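Local coordinates for protein sulfate adenylyltransferase (Allochromatium vinosum, PDB 4DNX) that catalyses the transfer of the adenylyl group of ATP to sulfate, giving adenosine 5'-phosphosulfate and diphosphate, at residues D316-P319 with T320-A324; I357-G361 with T362-E366; E377-P381 with E382-I386; T176-T179 with A180-R184; S26-E29 with S30-S33. All blocks are in the same frame, centred on the assembly; numbering follows the deposited sequence.

Contact 1: D316-P319 with T320-A324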
loop_
_atom_site.group_PDB
_atom_site.type_symbol
_atom_site.label_atom_id
_atom_site.label_comp_id
_atom_site.label_asym_id
_atom_site.label_seq_id
_atom_site.Cartn_x
_atom_site.Cartn_y
_atom_site.Cartn_z
ATOM N N ASP A 316 4.291 -36.175 -4.897
ATOM C CA ASP A 316 4.954 -37.141 -4.029
ATOM C C ASP A 316 5.589 -36.493 -2.814
ATOM O O ASP A 316 5.297 -36.899 -1.683
ATOM C CB ASP A 316 5.987 -37.976 -4.810
ATOM C CG ASP A 316 6.413 -37.314 -6.122
ATOM O OD1 ASP A 316 6.665 -36.088 -6.113
ATOM O OD2 ASP A 316 6.483 -38.022 -7.155
ATOM N N ALA A 317 6.429 -35.483 -3.037
ATOM C CA ALA A 317 7.270 -34.974 -1.968
ATOM C C ALA A 317 6.519 -34.128 -0.942
ATOM O O ALA A 317 6.822 -34.199 0.249
ATOM C CB ALA A 317 8.507 -34.216 -2.510
ATOM N N VAL A 318 5.565 -33.316 -1.384
ATOM C CA VAL A 318 4.861 -32.441 -0.453
ATOM C C VAL A 318 3.878 -33.321 0.331
ATOM O O VAL A 318 3.072 -34.005 -0.284
ATOM C CB VAL A 318 4.108 -31.294 -1.193
ATOM C CG1 VAL A 318 3.234 -30.496 -0.222
ATOM C CG2 VAL A 318 5.117 -30.366 -1.876
ATOM N N PRO A 319 3.959 -33.301 1.667
ATOM C CA PRO A 319 3.095 -34.167 2.485
ATOM C C PRO A 319 1.622 -33.961 2.158
ATOM O O PRO A 319 1.201 -32.842 1.792
ATOM C CB PRO A 319 3.387 -33.715 3.918
ATOM C CG PRO A 319 4.668 -32.966 3.855
ATOM C CD PRO A 319 4.717 -32.348 2.495
ATOM N N THR A 320 0.833 -35.022 2.283
ATOM C CA THR A 320 -0.589 -34.956 1.931
ATOM C C THR A 320 -1.329 -33.932 2.789
ATOM O O THR A 320 -1.098 -33.827 4.009
ATOM C CB THR A 320 -1.299 -36.325 2.112
ATOM O OG1 THR A 320 -0.343 -37.377 1.964
ATOM C CG2 THR A 320 -2.425 -36.486 1.087
ATOM N N ASP A 321 -2.202 -33.182 2.132
ATOM C CA ASP A 321 -3.087 -32.219 2.788
ATOM C C ASP A 321 -2.431 -31.136 3.698
ATOM O O ASP A 321 -3.103 -30.546 4.544
ATOM C CB ASP A 321 -4.236 -32.964 3.501
ATOM C CG ASP A 321 -5.077 -33.818 2.531
ATOM O OD1 ASP A 321 -5.759 -34.767 2.983
ATOM O OD2 ASP A 321 -5.052 -33.542 1.309
ATOM N N VAL A 322 -1.141 -30.860 3.534
ATOM C CA VAL A 322 -0.591 -29.670 4.211
ATOM C C VAL A 322 -1.010 -28.356 3.535
ATOM O O VAL A 322 -1.123 -27.307 4.198
ATOM C CB VAL A 322 0.949 -29.713 4.400
ATOM C CG1 VAL A 322 1.304 -30.841 5.371
ATOM C CG2 VAL A 322 1.658 -29.867 3.074
ATOM N N LEU A 323 -1.216 -28.413 2.223
ATOM C CA LEU A 323 -1.628 -27.242 1.450
ATOM C C LEU A 323 -3.017 -27.443 0.927
ATOM O O LEU A 323 -3.358 -28.530 0.497
ATOM C CB LEU A 323 -0.709 -27.018 0.236
ATOM C CG LEU A 323 0.708 -26.516 0.559
ATOM C CD1 LEU A 323 1.563 -26.513 -0.707
ATOM C CD2 LEU A 323 0.707 -25.132 1.180
ATOM N N ALA A 324 -3.808 -26.378 0.936
ATOM C CA ALA A 324 -5.113 -26.409 0.319
ATOM C C ALA A 324 -5.130 -25.777 -1.058
ATOM O O ALA A 324 -6.016 -26.073 -1.852
ATOM C CB ALA A 324 -6.179 -25.775 1.226
HETATM O O HOH W 1 -0.746 -30.681 0.316
#
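Val-322 holds CG1 anti to its carbonyl carbon (chi1 -66°), which leaves CG2 in the cleft between its backbone N and carbonyl carbon; from there CG2 reaches back over the turn to Val-318. Val-318 answers with CG1, set anti to its own backbone N (chi1 173°), and the two methyl groups meet at 3.7 Å, Val-318 CG1 against Val-322 CG2. The other branch of Val-322 is occupied as well, since its CG1 lies 3.8 Å from CB of the Pro-319 ring. In both pairs the side chains meet at a slant. Val-322 CG2 also presses on the backbone, 3.3 Å from Pro-319 O. Leu-323 adds a looser contact, its CD1 4.3 Å from Val-318 CG1.

The chain between these groups makes a type II beta turn from Pro-319 to Val-322, with Asp-321 in the left-handed region of backbone space. No hydrogen bond joins the two segments directly. Instead a water donates to Pro-319 O at 3.3 Å and accepts from Leu-323 N at 3.0 Å, bridging the opening of the turn. Cutting Val-322 back to an alanine is likely to open a gap beside the Pro-319 ring and deprive Val-318 CG1 of its methyl neighbour. Phe-78 touches both Pro-319 and Val-322, while Val-318 and Leu-323 rest on helix 274-287. The chemistry of this loop between helix 309-316 and strand 326-329 is thus consistent with a turn held by apolar contacts and a bridging water.

Contact 2: I357-G361 with T362-E366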
loop_
_atom_site.group_PDB
_atom_site.type_symbol
_atom_site.label_atom_id
_atom_site.label_comp_id
_atom_site.label_asym_id
_atom_site.label_seq_id
_atom_site.Cartn_x
_atom_site.Cartn_y
_atom_site.Cartn_z
ATOM N N ILE A 357 1.523 -20.399 -34.763
ATOM C CA ILE A 357 2.526 -19.372 -34.991
ATOM C C ILE A 357 3.128 -19.120 -33.616
ATOM O O ILE A 357 2.418 -19.024 -32.599
ATOM C CB ILE A 357 1.931 -18.057 -35.554
ATOM C CG1 ILE A 357 1.140 -18.297 -36.842
ATOM C CG2 ILE A 357 3.033 -17.047 -35.834
ATOM C CD1 ILE A 357 0.214 -17.123 -37.155
ATOM N N GLN A 358 4.452 -19.038 -33.598
ATOM C CA GLN A 358 5.173 -18.861 -32.363
ATOM C C GLN A 358 6.079 -17.646 -32.437
ATOM O O GLN A 358 6.661 -17.358 -33.490
ATOM C CB GLN A 358 6.009 -20.102 -32.079
ATOM C CG GLN A 358 5.557 -20.870 -30.833
ATOM C CD GLN A 358 5.837 -22.349 -30.979
ATOM O OE1 GLN A 358 5.552 -22.948 -32.011
ATOM N NE2 GLN A 358 6.413 -22.941 -29.948
ATOM N N LEU A 359 6.180 -16.941 -31.317
ATOM C CA LEU A 359 7.063 -15.776 -31.221
ATOM C C LEU A 359 7.495 -15.643 -29.776
ATOM O O LEU A 359 6.682 -15.460 -28.886
ATOM C CB LEU A 359 6.363 -14.489 -31.678
ATOM C CG LEU A 359 7.240 -13.262 -31.971
ATOM C CD1 LEU A 359 8.198 -13.483 -33.156
ATOM C CD2 LEU A 359 6.322 -12.041 -32.219
ATOM N N SER A 360 8.789 -15.745 -29.535
ATOM C CA SER A 360 9.249 -15.794 -28.175
ATOM C C SER A 360 9.176 -14.429 -27.486
ATOM O O SER A 360 9.133 -13.380 -28.156
ATOM C CB SER A 360 10.673 -16.343 -28.136
ATOM O OG SER A 360 11.559 -15.461 -28.798
ATOM N N GLY A 361 9.247 -14.450 -26.165
ATOM C CA GLY A 361 9.321 -13.229 -25.362
ATOM C C GLY A 361 10.576 -12.448 -25.760
ATOM O O GLY A 361 10.572 -11.225 -25.762
ATOM N N THR A 362 11.622 -13.161 -26.158
ATOM C CA THR A 362 12.845 -12.500 -26.561
ATOM C C THR A 362 12.615 -11.733 -27.856
ATOM O O THR A 362 13.031 -10.573 -27.973
ATOM C CB THR A 362 14.024 -13.506 -26.715
ATOM O OG1 THR A 362 14.367 -13.960 -25.400
ATOM C CG2 THR A 362 15.241 -12.856 -27.378
ATOM N N ARG A 363 12.001 -12.396 -28.830
ATOM C CA ARG A 363 11.694 -11.747 -30.098
ATOM C C ARG A 363 10.760 -10.524 -29.929
ATOM O O ARG A 363 10.963 -9.506 -30.591
ATOM C CB ARG A 363 11.118 -12.736 -31.104
ATOM C CG ARG A 363 12.147 -13.698 -31.679
ATOM C CD ARG A 363 13.142 -12.999 -32.591
ATOM N NE ARG A 363 12.476 -12.515 -33.795
ATOM C CZ ARG A 363 12.480 -11.248 -34.233
ATOM N NH1 ARG A 363 13.126 -10.277 -33.576
ATOM N NH2 ARG A 363 11.812 -10.943 -35.330
ATOM N N VAL A 364 9.742 -10.633 -29.075
ATOM C CA VAL A 364 8.858 -9.496 -28.780
ATOM C C VAL A 364 9.656 -8.283 -28.249
ATOM O O VAL A 364 9.498 -7.161 -28.732
ATOM C CB VAL A 364 7.728 -9.916 -27.784
ATOM C CG1 VAL A 364 6.971 -8.703 -27.225
ATOM C CG2 VAL A 364 6.754 -10.880 -28.470
ATOM N N ARG A 365 10.563 -8.548 -27.318
ATOM C CA ARG A 365 11.379 -7.494 -26.717
ATOM C C ARG A 365 12.285 -6.839 -27.784
ATOM O O ARG A 365 12.426 -5.605 -27.829
ATOM C CB ARG A 365 12.225 -8.097 -25.598
ATOM C CG ARG A 365 12.890 -7.100 -24.683
ATOM C CD ARG A 365 14.365 -6.968 -25.001
ATOM N NE ARG A 365 15.100 -8.245 -24.951
ATOM C CZ ARG A 365 16.173 -8.526 -25.707
ATOM N NH1 ARG A 365 16.661 -7.632 -26.562
ATOM N NH2 ARG A 365 16.764 -9.709 -25.623
ATOM N N GLU A 366 12.903 -7.652 -28.632
ATOM C CA GLU A 366 13.734 -7.128 -29.720
ATOM C C GLU A 366 12.923 -6.182 -30.627
ATOM O O GLU A 366 13.391 -5.086 -30.962
ATOM C CB GLU A 366 14.345 -8.258 -30.573
ATOM C CG GLU A 366 15.420 -9.088 -29.779
ATOM C CD GLU A 366 15.897 -10.320 -30.545
ATOM O OE1 GLU A 366 16.773 -11.054 -30.009
ATOM O OE2 GLU A 366 15.430 -10.556 -31.682
#
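The guanidinium of Arg-363 meets Leu-359 CD1 obliquely, while one face of the Arg-365 guanidinium has Thr-362 O 4.2 Å above its plane, displaced toward the rim. Both arginines belong to the first turn of helix 361-369, which Ser-360 opens as N-cap. With chi1 at 65°, Ser-360 OG is tucked between its own N and carbonyl carbon, and there it accepts from Arg-363 N at 3.1 Å along a nearly straight bond (165°). Val-364 N bonds in turn to Ser-360 O at 3.0 Å, and Arg-365 N to Gly-361 O, starting the regular helical pattern.

Leu-359, just before the cap, packs on the first turn: its CD1 lies 3.6 Å from Arg-363 CB. The arginine chain, bent at its second and third torsions, brings NH1 to Glu-366 OE2, one turn on, in a salt bridge of 3.0 Å that uses the anti lone pair of that oxygen. Were Arg-363 an alanine, Glu-366 would probably lose this charged mate, and Ser-360 OG the cover that Arg-363 CG now gives it. The second methyl of Leu-359, CD2, sits 3.9 Å from Val-364 CG2.

Contact 3: E377-P381 with E382-I386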
loop_
_atom_site.group_PDB
_atom_site.type_symbol
_atom_site.label_atom_id
_atom_site.label_comp_id
_atom_site.label_asym_id
_atom_site.label_seq_id
_atom_site.Cartn_x
_atom_site.Cartn_y
_atom_site.Cartn_z
ATOM N N GLU A 377 -1.421 -10.800 -32.587
ATOM C CA GLU A 377 -1.493 -12.160 -32.013
ATOM C C GLU A 377 -0.586 -12.337 -30.785
ATOM O O GLU A 377 -0.795 -13.257 -29.978
ATOM C CB GLU A 377 -1.104 -13.210 -33.055
ATOM C CG GLU A 377 -2.023 -13.248 -34.276
ATOM C CD GLU A 377 -2.009 -11.934 -35.065
ATOM O OE1 GLU A 377 -3.075 -11.271 -35.150
ATOM O OE2 GLU A 377 -0.924 -11.555 -35.558
ATOM N N PHE A 378 0.424 -11.466 -30.644
ATOM C CA PHE A 378 1.418 -11.625 -29.578
ATOM C C PHE A 378 1.549 -10.439 -28.623
ATOM O O PHE A 378 2.043 -10.608 -27.491
ATOM C CB PHE A 378 2.776 -11.956 -30.182
ATOM C CG PHE A 378 2.750 -13.208 -31.032
ATOM C CD1 PHE A 378 2.724 -14.475 -30.427
ATOM C CD2 PHE A 378 2.696 -13.114 -32.399
ATOM C CE1 PHE A 378 2.693 -15.632 -31.214
ATOM C CE2 PHE A 378 2.661 -14.265 -33.199
ATOM C CZ PHE A 378 2.657 -15.521 -32.592
ATOM N N SER A 379 1.124 -9.256 -29.070
ATOM C CA SER A 379 1.204 -8.055 -28.209
ATOM C C SER A 379 0.003 -7.132 -28.438
ATOM O O SER A 379 -0.428 -6.908 -29.587
ATOM C CB SER A 379 2.529 -7.308 -28.463
ATOM O OG SER A 379 2.735 -6.306 -27.475
ATOM N N ARG A 380 -0.556 -6.595 -27.351
ATOM C CA ARG A 380 -1.651 -5.611 -27.500
ATOM C C ARG A 380 -1.068 -4.278 -27.941
ATOM O O ARG A 380 -0.021 -3.863 -27.388
ATOM C CB ARG A 380 -2.359 -5.437 -26.157
ATOM C CG ARG A 380 -2.885 -6.755 -25.563
ATOM C CD ARG A 380 -3.868 -7.444 -26.547
ATOM N NE ARG A 380 -4.613 -8.518 -25.877
ATOM C CZ ARG A 380 -5.676 -9.117 -26.422
ATOM N NH1 ARG A 380 -6.089 -8.760 -27.637
ATOM N NH2 ARG A 380 -6.322 -10.087 -25.773
ATOM N N PRO A 381 -1.717 -3.585 -28.878
ATOM C CA PRO A 381 -1.135 -2.308 -29.360
ATOM C C PRO A 381 -0.821 -1.302 -28.237
ATOM O O PRO A 381 0.196 -0.603 -28.315
ATOM C CB PRO A 381 -2.211 -1.745 -30.305
ATOM C CG PRO A 381 -3.008 -2.944 -30.712
ATOM C CD PRO A 381 -2.996 -3.883 -29.581
ATOM N N GLU A 382 -1.680 -1.209 -27.215
ATOM C CA GLU A 382 -1.479 -0.170 -26.188
ATOM C C GLU A 382 -0.323 -0.528 -25.259
ATOM O O GLU A 382 0.371 0.369 -24.749
ATOM C CB GLU A 382 -2.742 -0.002 -25.329
ATOM C CG GLU A 382 -3.934 0.399 -26.172
ATOM C CD GLU A 382 -4.742 -0.780 -26.735
ATOM O OE1 GLU A 382 -5.851 -0.474 -27.222
ATOM O OE2 GLU A 382 -4.280 -1.959 -26.741
ATOM N N VAL A 383 -0.128 -1.825 -25.067
ATOM C CA VAL A 383 1.019 -2.326 -24.269
ATOM C C VAL A 383 2.317 -2.105 -25.109
ATOM O O VAL A 383 3.344 -1.579 -24.611
ATOM C CB VAL A 383 0.814 -3.806 -23.870
ATOM C CG1 VAL A 383 2.052 -4.358 -23.135
ATOM C CG2 VAL A 383 -0.486 -3.987 -22.946
ATOM N N ALA A 384 2.275 -2.505 -26.367
ATOM C CA ALA A 384 3.413 -2.274 -27.258
ATOM C C ALA A 384 3.807 -0.797 -27.263
ATOM O O ALA A 384 5.020 -0.455 -27.267
ATOM C CB ALA A 384 3.075 -2.744 -28.678
ATOM N N GLN A 385 2.814 0.102 -27.333
ATOM C CA GLN A 385 3.141 1.530 -27.424
ATOM C C GLN A 385 3.907 2.021 -26.177
ATOM O O GLN A 385 4.886 2.790 -26.304
ATOM C CB GLN A 385 1.916 2.410 -27.647
ATOM C CG GLN A 385 2.272 3.786 -28.121
ATOM C CD GLN A 385 2.962 3.731 -29.495
ATOM O OE1 GLN A 385 2.440 3.123 -30.441
ATOM N NE2 GLN A 385 4.159 4.303 -29.583
ATOM N N ILE A 386 3.459 1.582 -25.013
ATOM C CA ILE A 386 4.092 1.963 -23.732
ATOM C C ILE A 386 5.582 1.561 -23.743
ATOM O O ILE A 386 6.473 2.383 -23.443
ATOM C CB ILE A 386 3.353 1.371 -22.550
ATOM C CG1 ILE A 386 2.063 2.165 -22.311
ATOM C CG2 ILE A 386 4.247 1.319 -21.243
ATOM C CD1 ILE A 386 1.133 1.475 -21.335
HETATM O O HOH W 2 1.529 0.136 -30.765
#
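Pro-381, Glu-382 and Arg-380 carry most of this contact, which forms the N-terminal end of helix 381-393. Pro-381 is the first helical residue, and its ring and the Glu-382 side chain run side by side, pointing the same way. Glu-382 is bent at its second torsion (chi2 89°), which folds the carboxylate back along the proline until OE2 stands 3.7 Å from Pro-381 CD. The same oxygen is hydrogen-bonded to the hydroxyl of Tyr-254.

Arg-380 occupies the N-cap position, and it is the backbone that does the work there: Ala-384 N donates to Arg-380 O at 2.9 Å in an almost perfectly straight bond (178°). One residue on, Gln-385 N bonds to Pro-381 O at 2.9 Å. That carbonyl also receives a hydrogen bond from a water, which donates to Gln-385 OE1 at 3.1 Å as well, while Gln-385 NE2 is hydrogen-bonded to Asp-389 OD1. Arg-380 CB lies 4.0 Å from Val-383 CG2, and Ser-379 OG 3.8 Å from Ala-384 CB. The polar ends of both find partners outside the turn, the guanidinium in a salt bridge with Glu-209 and Ser-379 OG in a hydrogen bond with His-205 ND1.

Pro-381, Glu-382 and Ile-386 all rest on helix 240-254, and Phe-378, in the approach to the cap, packs against Tyr-335 of strand 333-336 and against Leu-359 ahead of helix 361-369.

Contact 4: T176-T179 with A180-R184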
loop_
_atom_site.group_PDB
_atom_site.type_symbol
_atom_site.label_atom_id
_atom_site.label_comp_id
_atom_site.label_asym_id
_atom_site.label_seq_id
_atom_site.Cartn_x
_atom_site.Cartn_y
_atom_site.Cartn_z
ATOM N N THR A 176 2.329 -0.611 -5.250
ATOM C CA THR A 176 2.199 -2.000 -5.608
ATOM C C THR A 176 2.547 -2.973 -4.480
ATOM O O THR A 176 1.931 -4.024 -4.377
ATOM C CB THR A 176 3.017 -2.367 -6.879
ATOM O OG1 THR A 176 4.357 -1.921 -6.712
ATOM C CG2 THR A 176 2.419 -1.648 -8.097
ATOM N N PHE A 177 3.523 -2.625 -3.624
ATOM C CA PHE A 177 3.866 -3.504 -2.529
ATOM C C PHE A 177 2.649 -3.722 -1.649
ATOM O O PHE A 177 1.999 -2.741 -1.271
ATOM C CB PHE A 177 5.016 -2.970 -1.656
ATOM C CG PHE A 177 5.311 -3.856 -0.493
ATOM C CD1 PHE A 177 6.136 -4.980 -0.638
ATOM C CD2 PHE A 177 4.671 -3.626 0.763
ATOM C CE1 PHE A 177 6.378 -5.834 0.454
ATOM C CE2 PHE A 177 4.862 -4.521 1.843
ATOM C CZ PHE A 177 5.748 -5.596 1.689
ATOM N N ARG A 178 2.367 -5.012 -1.358
ATOM C CA ARG A 178 1.220 -5.393 -0.491
ATOM C C ARG A 178 1.627 -6.503 0.449
ATOM O O ARG A 178 2.401 -7.373 0.088
ATOM C CB ARG A 178 0.071 -5.983 -1.336
ATOM C CG ARG A 178 -0.584 -4.957 -2.139
ATOM C CD ARG A 178 -1.563 -4.112 -1.322
ATOM N NE ARG A 178 -2.306 -3.316 -2.277
ATOM C CZ ARG A 178 -1.831 -2.242 -2.910
ATOM N NH1 ARG A 178 -0.605 -1.766 -2.655
ATOM N NH2 ARG A 178 -2.602 -1.622 -3.798
ATOM N N THR A 179 1.072 -6.459 1.649
ATOM C CA THR A 179 1.206 -7.568 2.575
ATOM C C THR A 179 0.229 -8.664 2.197
ATOM O O THR A 179 -0.771 -8.408 1.494
ATOM C CB THR A 179 0.899 -7.128 4.030
ATOM O OG1 THR A 179 -0.457 -6.639 4.117
ATOM C CG2 THR A 179 1.898 -6.028 4.460
ATOM N N ALA A 180 0.488 -9.882 2.683
ATOM C CA ALA A 180 -0.501 -10.984 2.506
ATOM C C ALA A 180 -1.806 -10.600 3.225
ATOM O O ALA A 180 -2.899 -10.965 2.772
ATOM C CB ALA A 180 0.028 -12.277 3.128
ATOM N N VAL A 181 -1.686 -9.891 4.351
ATOM C CA VAL A 181 -2.831 -9.445 5.130
ATOM C C VAL A 181 -3.760 -8.568 4.246
ATOM O O VAL A 181 -4.991 -8.795 4.193
ATOM C CB VAL A 181 -2.372 -8.669 6.402
ATOM C CG1 VAL A 181 -3.562 -7.979 7.085
ATOM C CG2 VAL A 181 -1.586 -9.627 7.367
ATOM N N GLU A 182 -3.168 -7.617 3.534
ATOM C CA GLU A 182 -3.999 -6.669 2.755
ATOM C C GLU A 182 -4.540 -7.336 1.482
ATOM O O GLU A 182 -5.684 -7.021 1.084
ATOM C CB GLU A 182 -3.191 -5.425 2.401
ATOM C CG GLU A 182 -3.997 -4.300 1.652
ATOM C CD GLU A 182 -5.307 -3.824 2.349
ATOM O OE1 GLU A 182 -5.514 -4.033 3.573
ATOM O OE2 GLU A 182 -6.132 -3.174 1.648
ATOM N N ILE A 183 -3.760 -8.228 0.876
ATOM C CA ILE A 183 -4.286 -8.967 -0.321
ATOM C C ILE A 183 -5.509 -9.795 0.106
ATOM O O ILE A 183 -6.573 -9.762 -0.582
ATOM C CB ILE A 183 -3.200 -9.819 -0.931
ATOM C CG1 ILE A 183 -2.181 -8.900 -1.608
ATOM C CG2 ILE A 183 -3.768 -10.780 -1.927
ATOM C CD1 ILE A 183 -0.913 -9.623 -2.174
ATOM N N ARG A 184 -5.410 -10.512 1.255
ATOM C CA ARG A 184 -6.570 -11.276 1.783
ATOM C C ARG A 184 -7.805 -10.369 2.030
ATOM O O ARG A 184 -8.934 -10.739 1.660
ATOM C CB ARG A 184 -6.123 -12.061 3.077
ATOM C CG ARG A 184 -7.074 -13.067 3.738
ATOM C CD ARG A 184 -6.214 -13.890 4.758
ATOM N NE ARG A 184 -5.574 -15.095 4.160
ATOM C CZ ARG A 184 -6.196 -16.271 4.059
ATOM N NH1 ARG A 184 -7.483 -16.412 4.462
ATOM N NH2 ARG A 184 -5.592 -17.309 3.496
#
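An N-cap at the subunit interface starts helix 180-190, and Thr-179 makes it. Its OG1 accepts from Glu-182 N at 2.9 Å, placed for this by a chi1 of 61° that sets the hydroxyl between the backbone N and the carbonyl carbon. OG1 is also hydrogen-bonded to Asp-175 OD1 of the second subunit, so the capping oxygen is gripped from both chains. The carbonyl of Thr-179 begins the helical pattern: Ile-183 N bonds to Thr-179 O at 3.1 Å, and Glu-182 N makes a weak bond to the same oxygen.

Ahead of the cap, Arg-178 lies across the first turn. Its CD meets Glu-182 CG at 3.8 Å, yet the two charged groups do not pair within the subunit: Arg-178 NE and Glu-182 OE2 remain 5.5 Å apart, and the guanidinium and carboxylate planes are 60° apart. Each finds its mate across the dimer instead, Arg-178 NH2 in a salt bridge with Glu-182 OE2 of the second subunit and Glu-182 OE2 with Arg-178 NH2 of that subunit. This reciprocal pairing between chains joins the two helix starts and probably balances these buried charges. Ile-183 faces strands 223-230 and 260-266 of the parallel sheet.

The guanidinium is steadied from its own chain, too, for NH1 donates to Asp-175 O and to Phe-177 O, the latter at 3.1 Å from above the carbonyl plane. At the base of the same side chain, Arg-178 CB touches Ile-183 CG1 at 3.7 Å.

Contact 5: S26-E29 with S30-S33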
loop_
_atom_site.group_PDB
_atom_site.type_symbol
_atom_site.label_atom_id
_atom_site.label_comp_id
_atom_site.label_asym_id
_atom_site.label_seq_id
_atom_site.Cartn_x
_atom_site.Cartn_y
_atom_site.Cartn_z
ATOM N N SER A 26 12.178 3.293 19.167
ATOM C CA SER A 26 13.000 4.035 20.122
ATOM C C SER A 26 13.985 3.124 20.829
ATOM O O SER A 26 15.177 3.457 20.954
ATOM C CB SER A 26 12.112 4.731 21.156
ATOM O OG SER A 26 11.635 5.941 20.620
ATOM N N GLU A 27 13.489 1.981 21.294
ATOM C CA GLU A 27 14.314 0.982 21.991
ATOM C C GLU A 27 15.448 0.481 21.113
ATOM O O GLU A 27 16.569 0.286 21.597
ATOM C CB GLU A 27 13.464 -0.230 22.391
ATOM C CG GLU A 27 14.175 -1.202 23.325
ATOM C CD GLU A 27 13.417 -2.510 23.582
ATOM O OE1 GLU A 27 12.271 -2.668 23.091
ATOM O OE2 GLU A 27 13.987 -3.402 24.279
ATOM N N ALA A 28 15.127 0.235 19.847
ATOM C CA ALA A 28 16.091 -0.370 18.935
ATOM C C ALA A 28 17.328 0.503 18.722
ATOM O O ALA A 28 18.412 -0.029 18.416
ATOM C CB ALA A 28 15.418 -0.733 17.583
ATOM N N GLU A 29 17.204 1.825 18.912
ATOM C CA GLU A 29 18.352 2.725 18.677
ATOM C C GLU A 29 19.467 2.577 19.746
ATOM O O GLU A 29 20.605 3.038 19.544
ATOM C CB GLU A 29 17.902 4.188 18.486
ATOM C CG GLU A 29 17.068 4.444 17.184
ATOM C CD GLU A 29 17.708 3.905 15.852
ATOM O OE1 GLU A 29 18.960 3.917 15.708
ATOM O OE2 GLU A 29 16.949 3.504 14.933
ATOM N N SER A 30 19.145 1.940 20.878
ATOM C CA SER A 30 20.131 1.662 21.899
ATOM C C SER A 30 20.506 0.183 22.046
ATOM O O SER A 30 21.313 -0.170 22.904
ATOM C CB SER A 30 19.647 2.193 23.249
ATOM O OG SER A 30 19.550 3.608 23.193
ATOM N N LEU A 31 19.891 -0.691 21.263
ATOM C CA LEU A 31 20.184 -2.117 21.342
ATOM C C LEU A 31 21.518 -2.448 20.618
ATOM O O LEU A 31 21.867 -1.757 19.641
ATOM C CB LEU A 31 19.055 -2.920 20.643
ATOM C CG LEU A 31 17.726 -3.063 21.404
ATOM C CD1 LEU A 31 16.701 -3.834 20.559
ATOM C CD2 LEU A 31 17.946 -3.736 22.757
ATOM N N PRO A 32 22.241 -3.491 21.066
ATOM C CA PRO A 32 23.310 -4.069 20.201
ATOM C C PRO A 32 22.687 -4.461 18.866
ATOM O O PRO A 32 21.541 -4.931 18.815
ATOM C CB PRO A 32 23.714 -5.356 20.928
ATOM C CG PRO A 32 23.108 -5.227 22.357
ATOM C CD PRO A 32 21.864 -4.417 22.151
ATOM N N SER A 33 23.436 -4.317 17.786
ATOM C CA SER A 33 22.820 -4.523 16.476
ATOM C C SER A 33 23.758 -5.250 15.513
ATOM O O SER A 33 24.978 -5.255 15.725
ATOM C CB SER A 33 22.357 -3.167 15.899
ATOM O OG SER A 33 23.447 -2.300 15.559
HETATM O O HOH W 3 16.782 3.785 23.177
HETATM O O HOH W 4 20.819 -0.099 17.415
#
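Ser-26 reaches Ser-30 through a water, which donates to Ser-26 O at 2.8 Å and lies equally far, 2.8 Å, from Ser-30 OG in a second hydrogen bond. Glu-27 follows with a direct bond: its carbonyl O accepts from Ser-30 N at 3.1 Å, the donor standing well above the carbonyl plane. Leu-31 CG comes within 3.5 Å of Glu-27 O, whereas the carboxylate of Glu-27 pairs with Arg-98 in a salt bridge.

At Ala-28 a type I beta turn begins that runs to Leu-31. Leu-31 N bonds to Ala-28 O at 3.3 Å, again from above the carbonyl plane, and a second water donates to that oxygen at 2.6 Å and to Leu-31 O. Because the CG of Leu-31 is anti to its carbonyl carbon (chi1 -76°), the side chain folds back on the helix and puts CD1 3.9 Å from Ala-28 CA. Ala-28 and Leu-31 both touch Val-114 of strand 111-116. Glu-29, inside the turn, sends its carboxylate to a salt bridge with Arg-102.

Toward its end, helix 18-28 thus passes into the approach to strand 33-35 of the PUA-like domain. The carbonyls of Ser-26, Glu-27 and Ala-28 are met by N-H groups of the turn and by water: the polar backbone is served where the helix gives way, while Leu-31 supplies the apolar cover.

Along the chain the order is contact 5, contact 4, contact 1, contact 2, contact 3. Contact 5 belongs to the PUA-like domain, its centre about 52 Å from that of contact 2, on the opposite side of the chain's centre. The other four fall in the ATP-sulfurylase region with its Rossmann-like fold. Contacts 2 and 3, centres about 12 Å apart, touch through Phe-378, in the loop before helix 381-393. Contact 4, about 28 Å from contacts 3 and 5 between centres, lies nearest the chain's centre. It is where the dimer partner is met, the others being local turns and helix ends within one subunit; contact 1 is a surface loop before strand 326-329.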